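Local coordinates for protein gamma-glutamyltranspeptidase (Ggt) (Helicobacter pylori 26695, PDB 5BPK) that probably transfers gamma-glutamyl groups from glutathione and related compounds to water or to amino acid and peptide acceptors, acting as an Ntn-hydrolase, at residues 73-78 / 168-173; 90-95 / 148-153; 296-301 / 351-356. All coordinates share one frame; numbering follows the deposited sequence.

Interaction 1. Residues 73-78 / 168-173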
# COMPACT_ATOMS: atom_id res chain seq x y z
N ALA A 73 -13.22 -4.99 0.93
CA ALA A 73 -13.22 -6.20 0.10
C ALA A 73 -14.51 -6.36 -0.73
O ALA A 73 -14.52 -7.06 -1.76
CB ALA A 73 -12.96 -7.46 0.95
N VAL A 74 -15.58 -5.71 -0.28
CA VAL A 74 -16.88 -5.76 -0.93
C VAL A 74 -17.12 -4.49 -1.78
O VAL A 74 -17.48 -4.59 -2.95
CB VAL A 74 -18.00 -5.92 0.12
CG1 VAL A 74 -19.38 -5.90 -0.54
CG2 VAL A 74 -17.80 -7.20 0.88
N VAL A 75 -16.88 -3.32 -1.21
CA VAL A 75 -17.27 -2.06 -1.87
C VAL A 75 -16.18 -1.43 -2.74
O VAL A 75 -16.46 -0.50 -3.49
CB VAL A 75 -17.76 -1.01 -0.86
CG1 VAL A 75 -18.97 -1.56 -0.08
CG2 VAL A 75 -16.65 -0.56 0.11
N HIS A 76 -14.96 -1.95 -2.64
CA HIS A 76 -13.83 -1.43 -3.43
C HIS A 76 -13.00 -2.57 -4.02
O HIS A 76 -11.81 -2.68 -3.75
CB HIS A 76 -12.99 -0.53 -2.52
CG HIS A 76 -11.93 0.27 -3.22
ND1 HIS A 76 -11.95 0.49 -4.59
CD2 HIS A 76 -10.82 0.88 -2.75
CE1 HIS A 76 -10.90 1.22 -4.91
NE2 HIS A 76 -10.20 1.48 -3.82
N PRO A 77 -13.64 -3.44 -4.84
CA PRO A 77 -12.98 -4.66 -5.30
C PRO A 77 -11.78 -4.47 -6.24
O PRO A 77 -11.03 -5.42 -6.47
CB PRO A 77 -14.11 -5.45 -5.98
CG PRO A 77 -15.19 -4.49 -6.22
CD PRO A 77 -15.05 -3.38 -5.25
N ALA A 78 -11.58 -3.25 -6.75
CA ALA A 78 -10.37 -2.96 -7.49
C ALA A 78 -9.11 -3.07 -6.62
O ALA A 78 -8.02 -3.32 -7.13
CB ALA A 78 -10.43 -1.56 -8.15
N ASN A 168 -26.84 -7.71 -0.26
CA ASN A 168 -27.90 -6.79 -0.68
C ASN A 168 -27.45 -5.86 -1.80
O ASN A 168 -28.28 -5.30 -2.52
CB ASN A 168 -28.38 -5.95 0.52
CG ASN A 168 -28.88 -6.81 1.69
OD1 ASN A 168 -29.33 -7.93 1.51
ND2 ASN A 168 -28.79 -6.25 2.89
N GLY A 169 -26.14 -5.68 -1.91
CA GLY A 169 -25.56 -4.86 -2.95
C GLY A 169 -25.39 -3.39 -2.62
O GLY A 169 -25.83 -2.89 -1.57
N TYR A 170 -24.72 -2.71 -3.54
CA TYR A 170 -24.52 -1.27 -3.49
C TYR A 170 -24.44 -0.74 -4.92
O TYR A 170 -24.17 -1.50 -5.86
CB TYR A 170 -23.24 -0.91 -2.72
CG TYR A 170 -21.97 -1.47 -3.32
CD1 TYR A 170 -21.51 -2.74 -2.99
CD2 TYR A 170 -21.23 -0.71 -4.23
CE1 TYR A 170 -20.34 -3.25 -3.56
CE2 TYR A 170 -20.07 -1.22 -4.81
CZ TYR A 170 -19.63 -2.48 -4.46
OH TYR A 170 -18.48 -3.00 -5.02
N ALA A 171 -24.71 0.55 -5.08
CA ALA A 171 -24.75 1.17 -6.39
C ALA A 171 -23.34 1.44 -6.90
O ALA A 171 -22.50 1.98 -6.18
CB ALA A 171 -25.55 2.47 -6.34
N ILE A 172 -23.09 1.07 -8.16
CA ILE A 172 -21.80 1.31 -8.80
C ILE A 172 -21.62 2.83 -8.98
O ILE A 172 -22.51 3.51 -9.48
CB ILE A 172 -21.70 0.58 -10.17
CG1 ILE A 172 -21.69 -0.94 -10.00
CG2 ILE A 172 -20.45 1.03 -10.93
CD1 ILE A 172 -20.49 -1.49 -9.26
N SER A 173 -20.47 3.35 -8.56
CA SER A 173 -20.17 4.77 -8.69
C SER A 173 -19.69 5.06 -10.11
O SER A 173 -19.39 4.14 -10.88
CB SER A 173 -19.11 5.20 -7.68
OG SER A 173 -17.85 4.62 -7.96
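Tyr170 has its CG lodged between the backbone N and the carbonyl carbon, chi1 61°, and from there its ring reaches the end of helix 61-75. The chi1 of Val75, -58°, sets CG1 beside its own backbone N, where it lies over one face of this ring. The contact is a tyrosine docked on a helix C-terminus. Strand 170-171 pairs with strand 210-211, and Tyr170 projects from it at the start of the link to helix 174-187. The phenol OH donates a hydrogen bond to Val74 O over 2.8 Å. It approaches in the carbonyl plane, on a lone pair, with a C=O...O angle of 140°. The same carbonyl also accepts from Gln213 NE2, so two side chains satisfy it at the helix end. The ring is fixed by packing as well. Val75 CG1 makes a CH-pi contact, 4.2 Å from the ring centroid and offset toward the rim. Val74 CG1 comes within 4.1 Å of Tyr170 CE1. Val74, itself buried, also touches Leu165 of helix 155-168 and Leu216 and Leu220 of helix 214-226. After the helix, the chain turns at His76 and brings Pro77 back toward the phenol from the opposite direction. Pro77 CD ends 3.5 Å from Tyr170 OH.

Interaction 2. Residues 90-95 / 148-153. With EDO (1,2-ethanediol), chain P; EDO (1,2-ethanediol), chain L.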
# COMPACT_ATOMS: atom_id res chain seq x y z
N ILE A 90 1.10 -0.63 13.67
CA ILE A 90 0.20 -0.40 14.79
C ILE A 90 0.97 0.21 15.95
O ILE A 90 2.03 -0.29 16.30
CB ILE A 90 -0.44 -1.71 15.26
CG1 ILE A 90 -1.26 -2.35 14.13
CG2 ILE A 90 -1.31 -1.45 16.50
CD1 ILE A 90 -1.70 -3.79 14.38
N HIS A 91 0.44 1.30 16.50
CA HIS A 91 0.96 1.88 17.74
C HIS A 91 -0.10 1.64 18.81
O HIS A 91 -1.26 2.01 18.62
CB HIS A 91 1.25 3.37 17.59
CG HIS A 91 1.55 4.06 18.88
ND1 HIS A 91 2.82 4.13 19.42
CD2 HIS A 91 0.74 4.67 19.77
CE1 HIS A 91 2.77 4.77 20.57
NE2 HIS A 91 1.52 5.11 20.81
N LEU A 92 0.29 0.99 19.90
CA LEU A 92 -0.62 0.63 20.97
C LEU A 92 -0.56 1.68 22.07
O LEU A 92 0.45 2.38 22.24
CB LEU A 92 -0.26 -0.73 21.55
CG LEU A 92 -0.37 -1.93 20.60
CD1 LEU A 92 0.15 -3.17 21.28
CD2 LEU A 92 -1.81 -2.09 20.15
N ALA A 93 -1.65 1.76 22.82
CA ALA A 93 -1.77 2.71 23.91
C ALA A 93 -0.65 2.55 24.94
O ALA A 93 -0.26 3.52 25.57
CB ALA A 93 -3.13 2.57 24.57
N ASN A 94 -0.13 1.33 25.10
CA ASN A 94 1.00 1.07 26.02
C ASN A 94 2.37 1.51 25.48
O ASN A 94 3.40 1.26 26.12
CB ASN A 94 1.03 -0.41 26.44
CG ASN A 94 1.40 -1.35 25.30
OD1 ASN A 94 1.75 -0.92 24.21
ND2 ASN A 94 1.34 -2.66 25.55
N GLY A 95 2.40 2.16 24.31
CA GLY A 95 3.65 2.66 23.74
C GLY A 95 4.37 1.70 22.81
O GLY A 95 5.38 2.07 22.19
N LYS A 148 -7.39 -10.89 16.99
CA LYS A 148 -7.10 -11.79 18.10
C LYS A 148 -6.12 -11.19 19.11
O LYS A 148 -6.32 -11.32 20.31
CB LYS A 148 -6.59 -13.14 17.60
CG LYS A 148 -7.71 -14.06 17.14
CD LYS A 148 -7.21 -15.49 16.89
CE LYS A 148 -8.37 -16.43 16.57
NZ LYS A 148 -7.97 -17.87 16.59
N LYS A 149 -5.06 -10.55 18.63
CA LYS A 149 -4.00 -10.06 19.52
C LYS A 149 -4.36 -8.75 20.23
O LYS A 149 -4.00 -8.56 21.40
CB LYS A 149 -2.69 -9.88 18.75
CG LYS A 149 -1.45 -9.82 19.61
CD LYS A 149 -0.20 -10.07 18.78
CE LYS A 149 1.04 -10.23 19.65
NZ LYS A 149 2.24 -10.64 18.84
N TYR A 150 -5.08 -7.86 19.54
CA TYR A 150 -5.27 -6.49 20.00
C TYR A 150 -6.69 -5.94 19.96
O TYR A 150 -6.91 -4.83 20.43
CB TYR A 150 -4.36 -5.53 19.21
CG TYR A 150 -2.89 -5.82 19.32
CD1 TYR A 150 -2.23 -5.76 20.55
CD2 TYR A 150 -2.13 -6.14 18.19
CE1 TYR A 150 -0.87 -6.02 20.66
CE2 TYR A 150 -0.76 -6.41 18.29
CZ TYR A 150 -0.14 -6.35 19.53
OH TYR A 150 1.21 -6.60 19.64
N GLY A 151 -7.64 -6.68 19.40
CA GLY A 151 -9.03 -6.21 19.27
C GLY A 151 -9.83 -6.48 20.53
O GLY A 151 -9.36 -7.15 21.46
N THR A 152 -11.05 -5.95 20.56
CA THR A 152 -11.97 -6.17 21.67
C THR A 152 -13.36 -6.65 21.23
O THR A 152 -14.11 -7.16 22.07
CB THR A 152 -12.15 -4.89 22.52
OG1 THR A 152 -12.86 -3.89 21.78
CG2 THR A 152 -10.80 -4.35 22.97
N LYS A 153 -13.69 -6.51 19.95
CA LYS A 153 -15.00 -6.92 19.44
C LYS A 153 -14.93 -8.26 18.74
O LYS A 153 -13.85 -8.73 18.38
CB LYS A 153 -15.58 -5.86 18.51
CG LYS A 153 -15.78 -4.52 19.18
CD LYS A 153 -17.21 -4.04 19.10
CE LYS A 153 -17.45 -2.80 19.96
NZ LYS A 153 -18.90 -2.57 20.23
C1 EDO P . -0.50 7.38 21.54
O1 EDO P . -1.17 8.66 21.60
C2 EDO P . -0.58 6.65 22.88
O2 EDO P . 0.71 6.13 23.28
C1 EDO L . -0.72 -3.04 28.49
O1 EDO L . -0.87 -4.15 27.60
C2 EDO L . -1.16 -3.44 29.89
O2 EDO L . -2.48 -3.99 29.87
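Strand 85-91 lies at the outer edge of this chain's four-stranded antiparallel sheet and ends in a type I turn, Leu92 to Gly95. The contact joins this strand end to the C-terminal part of helix 139-150, through Leu92 and Tyr150. The two side chains cross at about a right angle. Tyr150 CG lies anti to its carbonyl carbon, chi1 -60°, which turns a ring face to Leu92. Leu92 CD2 lies over that face, 4.1 Å from the ring centroid, and makes a CH-pi contact offset toward the rim. Leu92 CD1 is modelled too close to Tyr150 CE1, so its exact place is doubtful. Ile90 CD1 adds a looser touch at 4.5 Å from Tyr150 CD2. The opposite face of the ring is covered from its own helix by Lys149 CG, 3.6 Å above the plane. Trp263 meets Tyr150 edge-to-face. The turn is closed by Gly95 N bonding to Leu92 O at 2.9 Å. A strand of the second chain pairs with Ile90 and His91, so the sheet continues across the interface. On the far side of the strand, His91 NE2 shares a 2.8 Å hydrogen bond with O2 of an ethanediol, probably from the crystallisation liquor. Between the two segments the contact is wholly apolar. It therefore depends on shape and dispersion, with the tyrosine ring sandwiched between Leu92 CD2 and Lys149 CG.

Interaction 3. Residues 296-301 / 351-356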
# COMPACT_ATOMS: atom_id res chain seq x y z
N MET A 296 17.19 14.57 3.85
CA MET A 296 16.52 15.87 3.90
C MET A 296 16.77 16.61 5.22
O MET A 296 16.82 17.85 5.25
CB MET A 296 15.02 15.67 3.71
CG MET A 296 14.65 15.23 2.29
SD MET A 296 12.96 14.63 2.11
CE MET A 296 12.00 15.98 2.84
N GLU A 297 16.92 15.86 6.31
CA GLU A 297 17.10 16.43 7.65
C GLU A 297 18.34 17.33 7.74
O GLU A 297 18.42 18.22 8.61
CB GLU A 297 17.19 15.32 8.71
CG GLU A 297 16.91 15.79 10.12
CD GLU A 297 17.00 14.66 11.16
OE1 GLU A 297 17.86 13.75 11.04
OE2 GLU A 297 16.23 14.71 12.14
N ASN A 298 19.31 17.09 6.85
CA ASN A 298 20.52 17.90 6.81
C ASN A 298 20.33 19.33 6.30
O ASN A 298 21.24 20.16 6.42
CB ASN A 298 21.60 17.20 5.99
CG ASN A 298 22.14 15.97 6.69
OD1 ASN A 298 22.97 16.08 7.60
ND2 ASN A 298 21.65 14.79 6.28
N ALA A 299 19.16 19.62 5.75
CA ALA A 299 18.83 20.95 5.27
C ALA A 299 17.70 21.55 6.12
O ALA A 299 16.83 20.83 6.60
CB ALA A 299 18.42 20.88 3.80
N ASP A 300 17.72 22.87 6.29
CA ASP A 300 16.58 23.57 6.89
C ASP A 300 15.56 23.83 5.78
O ASP A 300 15.53 24.90 5.17
CB ASP A 300 17.02 24.88 7.54
CG ASP A 300 15.87 25.63 8.20
OD1 ASP A 300 14.75 25.08 8.27
OD2 ASP A 300 16.08 26.77 8.66
N LEU A 301 14.70 22.85 5.53
CA LEU A 301 13.72 22.99 4.46
C LEU A 301 12.70 24.09 4.77
O LEU A 301 12.25 24.79 3.85
CB LEU A 301 13.03 21.66 4.20
CG LEU A 301 13.90 20.48 3.76
CD1 LEU A 301 12.99 19.29 3.57
CD2 LEU A 301 14.71 20.74 2.49
N LYS A 351 26.43 11.36 4.11
CA LYS A 351 27.29 11.14 2.94
C LYS A 351 26.54 11.40 1.62
O LYS A 351 27.07 12.02 0.70
CB LYS A 351 27.86 9.72 2.94
CG LYS A 351 28.99 9.54 3.94
CD LYS A 351 29.56 8.13 3.96
CE LYS A 351 30.48 7.95 5.17
NZ LYS A 351 31.19 6.64 5.18
N ILE A 352 25.30 10.94 1.55
CA ILE A 352 24.46 11.22 0.40
C ILE A 352 24.22 12.73 0.27
O ILE A 352 24.46 13.32 -0.80
CB ILE A 352 23.08 10.50 0.49
CG1 ILE A 352 23.25 8.98 0.49
CG2 ILE A 352 22.19 10.94 -0.68
CD1 ILE A 352 21.95 8.19 0.78
N PHE A 353 23.80 13.36 1.36
CA PHE A 353 23.54 14.80 1.36
C PHE A 353 24.75 15.60 0.84
O PHE A 353 24.60 16.51 0.03
CB PHE A 353 23.14 15.27 2.75
CG PHE A 353 22.85 16.74 2.81
CD1 PHE A 353 21.64 17.23 2.35
CD2 PHE A 353 23.79 17.63 3.30
CE1 PHE A 353 21.37 18.57 2.38
CE2 PHE A 353 23.53 18.98 3.35
CZ PHE A 353 22.31 19.46 2.89
N ASP A 354 25.95 15.22 1.28
CA ASP A 354 27.16 15.98 0.94
C ASP A 354 27.52 15.90 -0.55
O ASP A 354 28.30 16.73 -1.04
CB ASP A 354 28.34 15.52 1.81
CG ASP A 354 28.23 15.98 3.28
OD1 ASP A 354 27.43 16.89 3.58
OD2 ASP A 354 28.96 15.42 4.13
N THR A 355 26.96 14.92 -1.27
CA THR A 355 27.15 14.82 -2.73
C THR A 355 26.21 15.72 -3.54
O THR A 355 26.38 15.89 -4.75
CB THR A 355 27.01 13.36 -3.25
OG1 THR A 355 25.64 12.93 -3.17
CG2 THR A 355 27.91 12.40 -2.46
N ILE A 356 25.20 16.28 -2.88
CA ILE A 356 24.20 17.09 -3.57
C ILE A 356 24.78 18.48 -3.82
O ILE A 356 25.15 19.18 -2.88
CB ILE A 356 22.88 17.16 -2.80
CG1 ILE A 356 22.36 15.75 -2.51
CG2 ILE A 356 21.85 17.97 -3.58
CD1 ILE A 356 21.17 15.69 -1.61
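Phe353 and Asn298 bury most of the surface here, and Ala299 adds a smaller share. The CG of Phe353 is anti to its backbone N, chi1 -179°, which sends the ring out from helix 346-354 against the loop 296-301. Asn298 CB sits over the centre of the ring, 3.4 Å from the centroid and 11° off the ring normal. This is a close CH-pi contact made by a polar residue through its aliphatic carbon. The two side chains run past each other in opposite directions, and the amide lies 26° from the ring plane. Asn298 ND2 passes 3.9 Å from Phe353 CB and donates a hydrogen bond to Val295 O, which ties the side chain to the helix before it. That helix, 285-296, leads into a type I turn from Met296 to Ala299, so the contact sets this turn on helix 346-354. Ala299 CB reaches Phe353 CE1 at 4.0 Å and also touches Ile314 of helix 309-329. Val295 packs on Phe353 too. One residue before Phe353, Ile352 O accepts from both Thr355 N, at 3.0 Å, and Thr355 OG1, at 2.7 Å, the hydroxyl lying in the carbonyl plane on a lone pair.

How the interactions relate
None of the three contacts touches another. Interaction 2 is nested within the loop closed by interaction 1, and helix 61-75 and strand 85-91 follow each other in the chain. The centres of interactions 1 and 2 are 29 Å apart, their nearest atoms about 17 Å. Interaction 3 comes later in the sequence, on the opposite side of the chain's centre from interaction 1, with centres 45 Å apart. Strand 262-271 relates interactions 2 and 3, because Trp263 packs at the former and Tyr271 at the latter. The His76 side chain, which takes no part in interaction 1, lies about 10 Å from the bound dihydro-oxazolyl amino acid, probably acivicin-related, without touching it.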